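Local coordinates for protein tryptophanyl-tRNA synthetase (Cryptosporidium parvum Iowa II, PDB 3HV0) that probably charges tRNA(Trp) with L-tryptophan at the expense of ATP, as a class I aminoacyl-tRNA synthetase of protein biosynthesis, at residues P232-R235 with M236-D239. Numbering follows the deposited sequence.
Sequences PYFR and MVRD. With TRP (tryptophan), chain C.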
loop_
_atom_site.group_PDB
_atom_site.type_symbol
_atom_site.label_atom_id
_atom_site.label_comp_id
_atom_site.label_asym_id
_atom_site.label_seq_id
_atom_site.Cartn_x
_atom_site.Cartn_y
_atom_site.Cartn_z
ATOM N N PRO A 232 19.129 -6.809 -1.737
ATOM C CA PRO A 232 18.675 -6.009 -0.585
ATOM C C PRO A 232 17.253 -6.269 -0.112
ATOM O O PRO A 232 17.019 -6.331 1.084
ATOM C CB PRO A 232 18.778 -4.565 -1.107
ATOM C CG PRO A 232 19.951 -4.601 -2.014
ATOM C CD PRO A 232 19.937 -5.984 -2.664
ATOM N N TYR A 233 16.310 -6.398 -1.038
ATOM C CA TYR A 233 14.912 -6.671 -0.673
ATOM C C TYR A 233 14.784 -7.987 0.072
ATOM O O TYR A 233 13.993 -8.092 0.986
ATOM C CB TYR A 233 13.994 -6.733 -1.907
ATOM C CG TYR A 233 13.953 -5.451 -2.722
ATOM C CD1 TYR A 233 14.762 -5.286 -3.844
ATOM C CD2 TYR A 233 13.091 -4.411 -2.373
ATOM C CE1 TYR A 233 14.730 -4.129 -4.590
ATOM C CE2 TYR A 233 13.067 -3.229 -3.099
ATOM C CZ TYR A 233 13.883 -3.095 -4.214
ATOM O OH TYR A 233 13.843 -1.938 -4.962
ATOM N N PHE A 234 15.559 -8.989 -0.325
ATOM C CA PHE A 234 15.419 -10.336 0.220
ATOM C C PHE A 234 16.393 -10.596 1.380
ATOM O O PHE A 234 16.256 -11.576 2.120
ATOM C CB PHE A 234 15.550 -11.365 -0.914
ATOM C CG PHE A 234 14.600 -11.101 -2.056
ATOM C CD1 PHE A 234 13.233 -11.135 -1.837
ATOM C CD2 PHE A 234 15.062 -10.752 -3.327
ATOM C CE1 PHE A 234 12.339 -10.856 -2.863
ATOM C CE2 PHE A 234 14.189 -10.502 -4.347
ATOM C CZ PHE A 234 12.823 -10.544 -4.118
ATOM N N ARG A 235 17.374 -9.716 1.547
ATOM C CA ARG A 235 18.129 -9.668 2.790
ATOM C C ARG A 235 17.162 -9.208 3.875
ATOM O O ARG A 235 17.067 -9.812 4.927
ATOM C CB ARG A 235 19.296 -8.685 2.667
ATOM C CG ARG A 235 20.556 -9.102 3.392
ATOM C CD ARG A 235 21.731 -8.242 2.957
ATOM N NE ARG A 235 21.755 -6.965 3.690
ATOM C CZ ARG A 235 22.020 -5.764 3.160
ATOM N NH1 ARG A 235 22.277 -5.618 1.852
ATOM N NH2 ARG A 235 22.018 -4.692 3.961
ATOM N N MET A 236 16.434 -8.130 3.591
ATOM C CA MET A 236 15.482 -7.541 4.539
ATOM C C MET A 236 14.368 -8.528 4.944
ATOM O O MET A 236 14.124 -8.758 6.117
ATOM C CB MET A 236 14.866 -6.286 3.913
ATOM C CG MET A 236 13.749 -5.645 4.722
ATOM S SD MET A 236 12.665 -4.702 3.650
ATOM C CE MET A 236 12.017 -6.020 2.591
ATOM N N VAL A 237 13.714 -9.117 3.955
ATOM C CA VAL A 237 12.628 -10.043 4.209
ATOM C C VAL A 237 13.091 -11.328 4.939
ATOM O O VAL A 237 12.327 -11.912 5.695
ATOM C CB VAL A 237 11.870 -10.394 2.910
ATOM C CG1 VAL A 237 12.397 -11.695 2.311
ATOM C CG2 VAL A 237 10.383 -10.501 3.196
ATOM N N ARG A 238 14.330 -11.754 4.743
ATOM C CA ARG A 238 14.859 -12.894 5.516
ATOM C C ARG A 238 15.071 -12.547 6.992
ATOM O O ARG A 238 15.029 -13.415 7.859
ATOM C CB ARG A 238 16.174 -13.415 4.915
ATOM C CG ARG A 238 15.969 -14.351 3.738
ATOM C CD ARG A 238 17.288 -14.750 3.083
ATOM N NE ARG A 238 18.191 -15.420 4.016
ATOM C CZ ARG A 238 18.240 -16.734 4.236
ATOM N NH1 ARG A 238 17.433 -17.577 3.596
ATOM N NH2 ARG A 238 19.108 -17.217 5.113
ATOM N N ASP A 239 15.324 -11.281 7.269
ATOM C CA ASP A 239 15.451 -10.820 8.626
ATOM C C ASP A 239 14.095 -10.700 9.316
ATOM O O ASP A 239 14.035 -10.879 10.531
ATOM C CB ASP A 239 16.187 -9.475 8.679
ATOM C CG ASP A 239 17.698 -9.635 8.697
ATOM O OD1 ASP A 239 18.243 -10.411 7.882
ATOM O OD2 ASP A 239 18.343 -8.980 9.546
HETATM N N TRP C . 12.119 -4.430 -8.869
HETATM C CA TRP C . 12.634 -5.485 -9.790
HETATM C C TRP C . 13.313 -4.841 -10.989
HETATM O O TRP C . 13.061 -3.659 -11.289
HETATM C CB TRP C . 11.524 -6.453 -10.250
HETATM C CG TRP C . 11.239 -7.564 -9.268
HETATM C CD1 TRP C . 10.156 -7.668 -8.428
HETATM C CD2 TRP C . 12.031 -8.739 -9.032
HETATM N NE1 TRP C . 10.231 -8.823 -7.698
HETATM C CE2 TRP C . 11.377 -9.491 -8.036
HETATM C CE3 TRP C . 13.222 -9.224 -9.564
HETATM C CZ2 TRP C . 11.878 -10.702 -7.564
HETATM C CZ3 TRP C . 13.719 -10.425 -9.090
HETATM C CH2 TRP C . 13.049 -11.147 -8.088
HETATM O OXT TRP C . 14.131 -5.507 -11.651
#
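The Phe-234 ring meets Val-237 one helical turn on at its edge, near the ring plane, with CD1 4.3 Å from Val-237 CG1. The bound tryptophan also lies at the ring edge: its CZ2 comes to 3.6 Å from Phe-234 CZ. One face of the phenyl is covered by CB of Tyr-233, seated over the ring centre. With CG anti to the carbonyl carbon (chi1 -54°), the phenyl reaches into the tryptophan pocket; its ring also meets that of His-226 on strand 222-227. Phe-234 and Val-237 sit on helix 231-240, the crossover of the beta-alpha-beta unit between parallel strands 222-227 and 250-254 in the class I synthetase catalytic domain. On the flank facing helices 177-184 and 192-202, Met-236 sends CG anti to its own N (chi1 174°), then bends at chi3 and brings CE back to 3.3 Å from Tyr-233 O. Tyr-233 O accepts the backbone N-H of Val-237, N to O 3.2 Å. Arg-238 N donates to Phe-234 O at 3.3 Å, while Arg-238 CG packs 3.2 Å from that same oxygen. The guanidinium of Arg-238 leads away from the turn to a salt bridge with Asp-61 and a hydrogen bond to Pro-249 O.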